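Local coordinates for major capsid protein (Paramecium bursaria Chlorella virus 1, PDB 5TIP) that self-assembles as trimers into the icosahedral capsid of a large chlorella virus, forming a glycosylated shell about 190 nm across, at residues V49-I59 with E171-V182; T304-L312 with G344-L352. All coordinates share one frame; numbering follows the deposited sequence.

In the fold
The two contacts come one after the other along the chain: contact 1 closes at residue 182, well before contact 2 opens at residue 304. They lie on opposite sides of the chain's centre, their own centres 31 Å apart and their nearest atoms about 18 Å apart. Contact 1 joins the edge strand 54-58 to strand 172-178 in a four-stranded antiparallel sheet of the N-terminal capsid region. Contact 2 belongs to the C-terminal region, where a loop leading into strand 312-319 packs on the turn before strand 350-354 and on Tyr351. Each contact thus lies in a different half of the double jelly-roll subunit characteristic of this capsid lineage, and contact 2 additionally borders a second subunit.

Contact 1. Residues V49-I59 with E171-V182; sequences VGFGNKVSTQI and EVKLYFTLASQV
Val55 and Phe176 face each other as a hydrogen-bonded antiparallel pair, Val55 O taking the Phe176 N-H at 2.7 Å, and on the buried face of the sheet Val55 CG2 lies 3.7 Å from Phe176 CB. With CG1 anti to the carbonyl carbon (chi1 -63°), CG2 is left between the backbone N and the carbonyl carbon, where it meets CB of Phe176 and not its ring. Thr57 and Leu174 repeat the pairing with bonds in the carbonyl planes, and Ile59 CD1 closes on Leu174 CD1. At the other end Leu178 presses CD1 to 3.2 Å from Gly50 O, against the type II turn Gly50-Asn53, while its own N-H reaches Asn53 O almost straight (173°).

The face bearing Lys54, Ser56 and Gln58 is looser and more exposed. Lys54 runs alongside Thr177, and a bend at its last torsion (chi4 -61°) brings NZ to 2.7 Å from Thr177 OG1; that hydroxyl also bonds Asp94. Lys173 NZ donates to Tyr175 OH, itself linked to Glu98. Beyond the last direct bond, a water spans Ile59 O and Val172 N.

Strand 54-58 is outermost in its sheet within this chain; strand 172-178 pairs on its other side with strand 92-99. Met201 of strand 200-210 packs against Val49, Val55 and Leu178, joining the two sheets of the jelly roll.

Contact 2. Residues T304-L312 with G344-L352; sequences TYNEQLAVL and GVTPAGVYL
Leu312 lays its CD2 methyl over the centre of the Tyr351 ring, 4.1 Å from the centroid and 6° off the normal, a CH-pi contact. CG of Leu312 is anti to the backbone N (chi1 -176°), which together with chi2 59° places CD2 over the ring face while CB remains 3.7 Å from Tyr351 CZ. Ala310 adds its methyl at the hydroxyl end, CB to Tyr351 OH 3.4 Å. Further along, Ala348 points its methyl into the bend of the opposite loop, with CB 3.4 Å from Asn306 O. The Tyr305 ring then crosses Val345 at about a right angle: CE1 touches Val345 CG2 and OH meets Val345 CG1, while Thr346 O lies at the ring edge, in its plane. A second subunit brings its Tyr126 edge-to-face with Tyr305.

One direct hydrogen bond crosses between the segments: Ala348 N donates to Thr304 O at 2.8 Å, in the carbonyl plane. Waters bridge other polar groups across the contact. One joins Thr304 N to Ala348 O, and another Glu307 OE1 to Gly349 N. A third donates to Glu307 OE2; it is modelled too close to Tyr351 OH and Leu312 O for the details there to be trusted. Glu307 OE2 also forms a salt bridge with Lys383. Within the loop, Thr304 OG1 accepts from Asn306 N in an ST turn, and Asn306 OD1 from Gln308 N in an Asx turn.

Polar groups at the edge are thus matched partly by direct bonds and partly by water, with Glu307 as a shared acceptor whose negative charge is probably stabilised by Lys383. The irregular loop is held to the type II turn Pro347-Val350 by methyl and ring packing together with this small water network.

Contact 1. Residues V49-I59 with E171-V182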
loop_
_atom_site.group_PDB
_atom_site.type_symbol
_atom_site.label_atom_id
_atom_site.label_comp_id
_atom_site.label_asym_id
_atom_site.label_seq_id
_atom_site.Cartn_x
_atom_site.Cartn_y
_atom_site.Cartn_z
ATOM N N VAL A 49 29.556 -16.166 18.603
ATOM C CA VAL A 49 28.616 -15.066 18.438
ATOM C C VAL A 49 28.797 -14.072 19.575
ATOM O O VAL A 49 28.796 -14.445 20.756
ATOM C CB VAL A 49 27.175 -15.592 18.375
ATOM C CG1 VAL A 49 26.190 -14.437 18.380
ATOM C CG2 VAL A 49 26.984 -16.453 17.138
ATOM N N GLY A 50 28.955 -12.803 19.225
ATOM C CA GLY A 50 29.134 -11.763 20.222
ATOM C C GLY A 50 29.361 -10.435 19.538
ATOM O O GLY A 50 29.613 -10.366 18.331
ATOM N N PHE A 51 29.262 -9.372 20.333
ATOM C CA PHE A 51 29.443 -8.027 19.801
ATOM C C PHE A 51 30.831 -7.876 19.192
ATOM O O PHE A 51 31.843 -8.177 19.832
ATOM C CB PHE A 51 29.228 -6.986 20.901
ATOM C CG PHE A 51 27.797 -6.857 21.341
ATOM C CD1 PHE A 51 26.850 -6.300 20.498
ATOM C CD2 PHE A 51 27.399 -7.289 22.595
ATOM C CE1 PHE A 51 25.533 -6.178 20.897
ATOM C CE2 PHE A 51 26.082 -7.169 22.999
ATOM C CZ PHE A 51 25.149 -6.614 22.148
ATOM N N GLY A 52 30.873 -7.409 17.946
ATOM C CA GLY A 52 32.123 -7.180 17.254
ATOM C C GLY A 52 32.805 -8.413 16.708
ATOM O O GLY A 52 33.971 -8.326 16.308
ATOM N N ASN A 53 32.123 -9.553 16.665
ATOM C CA ASN A 53 32.707 -10.791 16.175
ATOM C C ASN A 53 32.254 -11.081 14.749
ATOM O O ASN A 53 31.230 -10.579 14.279
ATOM C CB ASN A 53 32.336 -11.969 17.082
ATOM C CG ASN A 53 32.941 -11.855 18.466
ATOM O OD1 ASN A 53 33.872 -11.080 18.689
ATOM N ND2 ASN A 53 32.418 -12.636 19.404
ATOM N N LYS A 54 33.045 -11.899 14.060
ATOM C CA LYS A 54 32.737 -12.362 12.713
ATOM C C LYS A 54 32.378 -13.841 12.762
ATOM O O LYS A 54 33.162 -14.659 13.255
ATOM C CB LYS A 54 33.906 -12.129 11.755
ATOM C CG LYS A 54 34.214 -10.669 11.483
ATOM C CD LYS A 54 35.346 -10.533 10.477
ATOM C CE LYS A 54 35.607 -9.076 10.127
ATOM N NZ LYS A 54 34.425 -8.426 9.503
ATOM N N VAL A 55 31.190 -14.174 12.262
ATOM C CA VAL A 55 30.731 -15.552 12.167
ATOM C C VAL A 55 30.363 -15.832 10.717
ATOM O O VAL A 55 30.131 -14.919 9.920
ATOM C CB VAL A 55 29.537 -15.834 13.100
ATOM C CG1 VAL A 55 29.945 -15.660 14.553
ATOM C CG2 VAL A 55 28.377 -14.916 12.759
ATOM N N SER A 56 30.319 -17.117 10.375
ATOM C CA SER A 56 30.017 -17.527 9.012
ATOM C C SER A 56 29.095 -18.735 9.034
ATOM O O SER A 56 28.945 -19.414 10.051
ATOM C CB SER A 56 31.290 -17.853 8.221
ATOM O OG SER A 56 31.965 -18.965 8.779
ATOM N N THR A 57 28.478 -18.995 7.883
ATOM C CA THR A 57 27.565 -20.117 7.715
ATOM C C THR A 57 27.748 -20.704 6.326
ATOM O O THR A 57 27.745 -19.968 5.335
ATOM C CB THR A 57 26.107 -19.680 7.916
ATOM O OG1 THR A 57 25.814 -19.601 9.316
ATOM C CG2 THR A 57 25.149 -20.658 7.252
ATOM N N GLN A 58 27.892 -22.024 6.255
ATOM C CA GLN A 58 27.894 -22.746 4.990
ATOM C C GLN A 58 26.514 -23.359 4.798
ATOM O O GLN A 58 26.072 -24.167 5.622
ATOM C CB GLN A 58 28.969 -23.833 4.971
ATOM C CG GLN A 58 29.095 -24.544 3.630
ATOM C CD GLN A 58 30.072 -25.703 3.668
ATOM O OE1 GLN A 58 31.260 -25.539 3.389
ATOM N NE2 GLN A 58 29.573 -26.886 4.008
ATOM N N ILE A 59 25.833 -22.965 3.720
ATOM C CA ILE A 59 24.466 -23.420 3.500
ATOM C C ILE A 59 24.474 -24.928 3.314
ATOM O O ILE A 59 25.076 -25.450 2.368
ATOM C CB ILE A 59 23.842 -22.712 2.293
ATOM C CG1 ILE A 59 23.932 -21.194 2.451
ATOM C CG2 ILE A 59 22.393 -23.140 2.115
ATOM C CD1 ILE A 59 23.249 -20.667 3.688
ATOM N N GLU A 171 30.568 -24.308 -2.888
ATOM C CA GLU A 171 29.970 -24.086 -1.583
ATOM C C GLU A 171 29.364 -22.691 -1.520
ATOM O O GLU A 171 29.969 -21.715 -1.976
ATOM C CB GLU A 171 31.019 -24.253 -0.482
ATOM C CG GLU A 171 31.536 -25.677 -0.319
ATOM C CD GLU A 171 32.726 -25.765 0.623
ATOM O OE1 GLU A 171 33.196 -24.707 1.090
ATOM O OE2 GLU A 171 33.190 -26.893 0.896
ATOM N N VAL A 172 28.164 -22.601 -0.956
ATOM C CA VAL A 172 27.493 -21.326 -0.736
ATOM C C VAL A 172 27.663 -20.957 0.730
ATOM O O VAL A 172 27.267 -21.719 1.620
ATOM C CB VAL A 172 26.007 -21.392 -1.125
ATOM C CG1 VAL A 172 25.339 -20.051 -0.875
ATOM C CG2 VAL A 172 25.864 -21.793 -2.582
ATOM N N LYS A 173 28.254 -19.792 0.986
ATOM C CA LYS A 173 28.560 -19.372 2.344
ATOM C C LYS A 173 28.094 -17.942 2.578
ATOM O O LYS A 173 28.035 -17.128 1.652
ATOM C CB LYS A 173 30.062 -19.488 2.639
ATOM C CG LYS A 173 30.583 -20.915 2.605
ATOM C CD LYS A 173 32.017 -20.995 3.097
ATOM C CE LYS A 173 32.108 -20.615 4.565
ATOM N NZ LYS A 173 33.514 -20.614 5.052
ATOM N N LEU A 174 27.769 -17.651 3.835
ATOM C CA LEU A 174 27.423 -16.310 4.289
ATOM C C LEU A 174 28.390 -15.908 5.389
ATOM O O LEU A 174 28.624 -16.681 6.323
ATOM C CB LEU A 174 25.985 -16.249 4.806
ATOM C CG LEU A 174 24.858 -16.434 3.794
ATOM C CD1 LEU A 174 23.542 -16.646 4.517
ATOM C CD2 LEU A 174 24.778 -15.230 2.872
ATOM N N TYR A 175 28.954 -14.709 5.278
ATOM C CA TYR A 175 29.911 -14.195 6.252
ATOM C C TYR A 175 29.286 -13.001 6.960
ATOM O O TYR A 175 29.051 -11.958 6.340
ATOM C CB TYR A 175 31.223 -13.810 5.570
ATOM C CG TYR A 175 31.961 -14.995 4.998
ATOM C CD1 TYR A 175 32.835 -15.741 5.779
ATOM C CD2 TYR A 175 31.773 -15.379 3.678
ATOM C CE1 TYR A 175 33.505 -16.832 5.258
ATOM C CE2 TYR A 175 32.436 -16.466 3.149
ATOM C CZ TYR A 175 33.301 -17.189 3.940
ATOM O OH TYR A 175 33.964 -18.272 3.410
ATOM N N PHE A 176 29.019 -13.153 8.251
ATOM C CA PHE A 176 28.402 -12.101 9.044
ATOM C C PHE A 176 29.449 -11.378 9.881
ATOM O O PHE A 176 30.427 -11.973 10.340
ATOM C CB PHE A 176 27.312 -12.670 9.954
ATOM C CG PHE A 176 26.217 -13.383 9.214
ATOM C CD1 PHE A 176 25.120 -12.687 8.734
ATOM C CD2 PHE A 176 26.281 -14.749 9.004
ATOM C CE1 PHE A 176 24.109 -13.337 8.057
ATOM C CE2 PHE A 176 25.272 -15.407 8.326
ATOM C CZ PHE A 176 24.185 -14.699 7.853
ATOM N N THR A 177 29.226 -10.083 10.082
ATOM C CA THR A 177 30.024 -9.271 10.991
ATOM C C THR A 177 29.068 -8.548 11.922
ATOM O O THR A 177 28.192 -7.810 11.461
ATOM C CB THR A 177 30.893 -8.264 10.231
ATOM O OG1 THR A 177 31.798 -8.962 9.367
ATOM C CG2 THR A 177 31.686 -7.400 11.200
ATOM N N LEU A 178 29.223 -8.766 13.225
ATOM C CA LEU A 178 28.331 -8.168 14.206
ATOM C C LEU A 178 28.869 -6.824 14.668
ATOM O O LEU A 178 30.079 -6.648 14.835
ATOM C CB LEU A 178 28.142 -9.091 15.410
ATOM C CG LEU A 178 27.510 -10.450 15.133
ATOM C CD1 LEU A 178 27.154 -11.115 16.449
ATOM C CD2 LEU A 178 26.287 -10.302 14.242
ATOM N N ALA A 179 27.959 -5.876 14.867
ATOM C CA ALA A 179 28.353 -4.559 15.343
ATOM C C ALA A 179 28.925 -4.657 16.751
ATOM O O ALA A 179 28.591 -5.560 17.522
ATOM C CB ALA A 179 27.158 -3.605 15.323
ATOM N N SER A 180 29.803 -3.712 17.082
ATOM C CA SER A 180 30.428 -3.718 18.398
ATOM C C SER A 180 29.541 -3.040 19.433
ATOM O O SER A 180 29.327 -3.574 20.526
ATOM C CB SER A 180 31.793 -3.033 18.329
ATOM O OG SER A 180 32.631 -3.676 17.386
ATOM N N GLN A 181 29.009 -1.867 19.100
ATOM C CA GLN A 181 28.226 -1.067 20.031
ATOM C C GLN A 181 26.869 -0.771 19.411
ATOM O O GLN A 181 26.798 -0.234 18.301
ATOM C CB GLN A 181 28.953 0.238 20.371
ATOM C CG GLN A 181 30.404 0.038 20.779
ATOM C CD GLN A 181 31.080 1.327 21.196
ATOM O OE1 GLN A 181 30.513 2.410 21.060
ATOM N NE2 GLN A 181 32.295 1.214 21.721
ATOM N N VAL A 182 25.801 -1.118 20.125
ATOM C CA VAL A 182 24.432 -0.925 19.657
ATOM C C VAL A 182 23.691 -0.091 20.694
ATOM O O VAL A 182 23.549 -0.510 21.851
ATOM C CB VAL A 182 23.714 -2.260 19.402
ATOM C CG1 VAL A 182 22.304 -2.004 18.916
ATOM C CG2 VAL A 182 24.486 -3.092 18.389
HETATM O O HOH W 1 27.033 -24.962 0.376
#

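Contact 2. Residues T304-L312 with G344-L352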
loop_
_atom_site.group_PDB
_atom_site.type_symbol
_atom_site.label_atom_id
_atom_site.label_comp_id
_atom_site.label_asym_id
_atom_site.label_seq_id
_atom_site.Cartn_x
_atom_site.Cartn_y
_atom_site.Cartn_z
ATOM N N THR A 304 13.247 11.525 10.191
ATOM C CA THR A 304 12.350 12.666 10.076
ATOM C C THR A 304 11.992 12.863 8.611
ATOM O O THR A 304 12.691 12.390 7.711
ATOM C CB THR A 304 12.976 13.947 10.642
ATOM O OG1 THR A 304 11.992 14.986 10.675
ATOM C CG2 THR A 304 14.136 14.401 9.771
ATOM N N TYR A 305 10.887 13.570 8.388
ATOM C CA TYR A 305 10.479 13.984 7.054
ATOM C C TYR A 305 10.716 15.465 6.814
ATOM O O TYR A 305 10.388 15.970 5.735
ATOM C CB TYR A 305 9.003 13.644 6.816
ATOM C CG TYR A 305 8.724 12.159 6.791
ATOM C CD1 TYR A 305 9.161 11.371 5.736
ATOM C CD2 TYR A 305 8.022 11.545 7.819
ATOM C CE1 TYR A 305 8.913 10.013 5.705
ATOM C CE2 TYR A 305 7.766 10.186 7.795
ATOM C CZ TYR A 305 8.215 9.425 6.735
ATOM O OH TYR A 305 7.967 8.072 6.699
ATOM N N ASN A 306 11.283 16.171 7.789
ATOM C CA ASN A 306 11.476 17.612 7.696
ATOM C C ASN A 306 12.673 17.894 6.798
ATOM O O ASN A 306 13.815 17.606 7.166
ATOM C CB ASN A 306 11.678 18.207 9.085
ATOM C CG ASN A 306 11.466 19.701 9.111
ATOM O OD1 ASN A 306 11.573 20.371 8.085
ATOM N ND2 ASN A 306 11.159 20.235 10.288
ATOM N N GLU A 307 12.407 18.450 5.613
ATOM C CA GLU A 307 13.488 18.796 4.696
ATOM C C GLU A 307 14.384 19.887 5.271
ATOM O O GLU A 307 15.569 19.962 4.926
ATOM C CB GLU A 307 12.902 19.224 3.347
ATOM C CG GLU A 307 13.902 19.832 2.376
ATOM C CD GLU A 307 15.020 18.876 1.999
ATOM O OE1 GLU A 307 14.804 17.644 2.049
ATOM O OE2 GLU A 307 16.121 19.360 1.659
ATOM N N GLN A 308 13.845 20.726 6.160
ATOM C CA GLN A 308 14.633 21.800 6.751
ATOM C C GLN A 308 15.847 21.274 7.507
ATOM O O GLN A 308 16.831 22.005 7.667
ATOM C CB GLN A 308 13.756 22.638 7.684
ATOM C CG GLN A 308 14.389 23.941 8.137
ATOM C CD GLN A 308 14.387 24.988 7.041
ATOM O OE1 GLN A 308 13.338 25.527 6.685
ATOM N NE2 GLN A 308 15.560 25.267 6.486
ATOM N N LEU A 309 15.802 20.028 7.973
ATOM C CA LEU A 309 16.905 19.426 8.709
ATOM C C LEU A 309 17.861 18.632 7.824
ATOM O O LEU A 309 18.852 18.100 8.333
ATOM C CB LEU A 309 16.367 18.526 9.827
ATOM C CG LEU A 309 15.454 19.199 10.855
ATOM C CD1 LEU A 309 14.984 18.196 11.896
ATOM C CD2 LEU A 309 16.168 20.364 11.522
ATOM N N ALA A 310 17.588 18.530 6.524
ATOM C CA ALA A 310 18.527 17.908 5.601
ATOM C C ALA A 310 19.607 18.909 5.199
ATOM O O ALA A 310 19.434 20.126 5.313
ATOM C CB ALA A 310 17.797 17.377 4.368
ATOM N N VAL A 311 20.734 18.386 4.718
ATOM C CA VAL A 311 21.916 19.228 4.552
ATOM C C VAL A 311 22.154 19.587 3.089
ATOM O O VAL A 311 22.729 20.638 2.783
ATOM C CB VAL A 311 23.152 18.544 5.169
ATOM C CG1 VAL A 311 23.553 17.308 4.376
ATOM C CG2 VAL A 311 24.309 19.526 5.301
ATOM N N LEU A 312 21.714 18.727 2.172
ATOM C CA LEU A 312 22.005 18.920 0.756
ATOM C C LEU A 312 21.100 19.998 0.171
ATOM O O LEU A 312 19.872 19.914 0.276
ATOM C CB LEU A 312 21.838 17.608 -0.009
ATOM C CG LEU A 312 22.221 17.663 -1.491
ATOM C CD1 LEU A 312 23.678 18.075 -1.671
ATOM C CD2 LEU A 312 21.947 16.335 -2.184
ATOM N N GLY A 344 6.220 5.554 -2.653
ATOM C CA GLY A 344 6.086 5.515 -1.210
ATOM C C GLY A 344 6.365 6.872 -0.600
ATOM O O GLY A 344 5.943 7.897 -1.142
ATOM N N VAL A 345 7.074 6.897 0.525
ATOM C CA VAL A 345 7.540 8.141 1.127
ATOM C C VAL A 345 8.924 7.891 1.708
ATOM O O VAL A 345 9.164 6.860 2.346
ATOM C CB VAL A 345 6.566 8.684 2.195
ATOM C CG1 VAL A 345 6.508 7.779 3.417
ATOM C CG2 VAL A 345 6.951 10.101 2.592
ATOM N N THR A 346 9.846 8.813 1.456
ATOM C CA THR A 346 11.226 8.662 1.870
ATOM C C THR A 346 11.575 9.733 2.891
ATOM O O THR A 346 11.349 10.924 2.633
ATOM C CB THR A 346 12.175 8.758 0.665
ATOM O OG1 THR A 346 11.931 7.660 -0.222
ATOM C CG2 THR A 346 13.622 8.716 1.122
ATOM N N PRO A 347 12.115 9.362 4.050
ATOM C CA PRO A 347 12.480 10.373 5.047
ATOM C C PRO A 347 13.577 11.289 4.527
ATOM O O PRO A 347 14.359 10.924 3.646
ATOM C CB PRO A 347 12.963 9.539 6.239
ATOM C CG PRO A 347 13.370 8.231 5.643
ATOM C CD PRO A 347 12.419 7.996 4.509
ATOM N N ALA A 348 13.614 12.499 5.077
ATOM C CA ALA A 348 14.613 13.474 4.670
ATOM C C ALA A 348 16.016 12.943 4.936
ATOM O O ALA A 348 16.251 12.188 5.884
ATOM C CB ALA A 348 14.398 14.798 5.405
ATOM N N GLY A 349 16.956 13.345 4.084
ATOM C CA GLY A 349 18.329 12.915 4.202
ATOM C C GLY A 349 18.698 11.713 3.364
ATOM O O GLY A 349 19.882 11.361 3.305
ATOM N N VAL A 350 17.729 11.073 2.716
ATOM C CA VAL A 350 17.973 9.957 1.811
ATOM C C VAL A 350 17.584 10.401 0.411
ATOM O O VAL A 350 16.481 10.920 0.202
ATOM C CB VAL A 350 17.189 8.701 2.231
ATOM C CG1 VAL A 350 17.513 7.543 1.304
ATOM C CG2 VAL A 350 17.502 8.337 3.671
ATOM N N TYR A 351 18.487 10.202 -0.547
ATOM C CA TYR A 351 18.316 10.730 -1.890
ATOM C C TYR A 351 18.450 9.611 -2.912
ATOM O O TYR A 351 19.126 8.608 -2.678
ATOM C CB TYR A 351 19.331 11.837 -2.180
ATOM C CG TYR A 351 19.366 12.912 -1.117
ATOM C CD1 TYR A 351 18.510 14.003 -1.179
ATOM C CD2 TYR A 351 20.247 12.830 -0.046
ATOM C CE1 TYR A 351 18.534 14.983 -0.208
ATOM C CE2 TYR A 351 20.276 13.806 0.929
ATOM C CZ TYR A 351 19.418 14.879 0.842
ATOM O OH TYR A 351 19.445 15.856 1.810
ATOM N N LEU A 352 17.796 9.805 -4.055
ATOM C CA LEU A 352 17.735 8.799 -5.104
ATOM C C LEU A 352 17.797 9.469 -6.467
ATOM O O LEU A 352 17.197 10.527 -6.676
ATOM C CB LEU A 352 16.447 7.971 -4.996
ATOM C CG LEU A 352 16.087 7.043 -6.159
ATOM C CD1 LEU A 352 16.919 5.769 -6.116
ATOM C CD2 LEU A 352 14.600 6.724 -6.157
HETATM O O HOH W 2 15.783 11.052 8.244
HETATM O O HOH W 3 18.523 17.992 1.101
HETATM O O HOH W 4 16.048 15.192 1.936
HETATM O O HOH W 5 20.818 15.702 4.841
#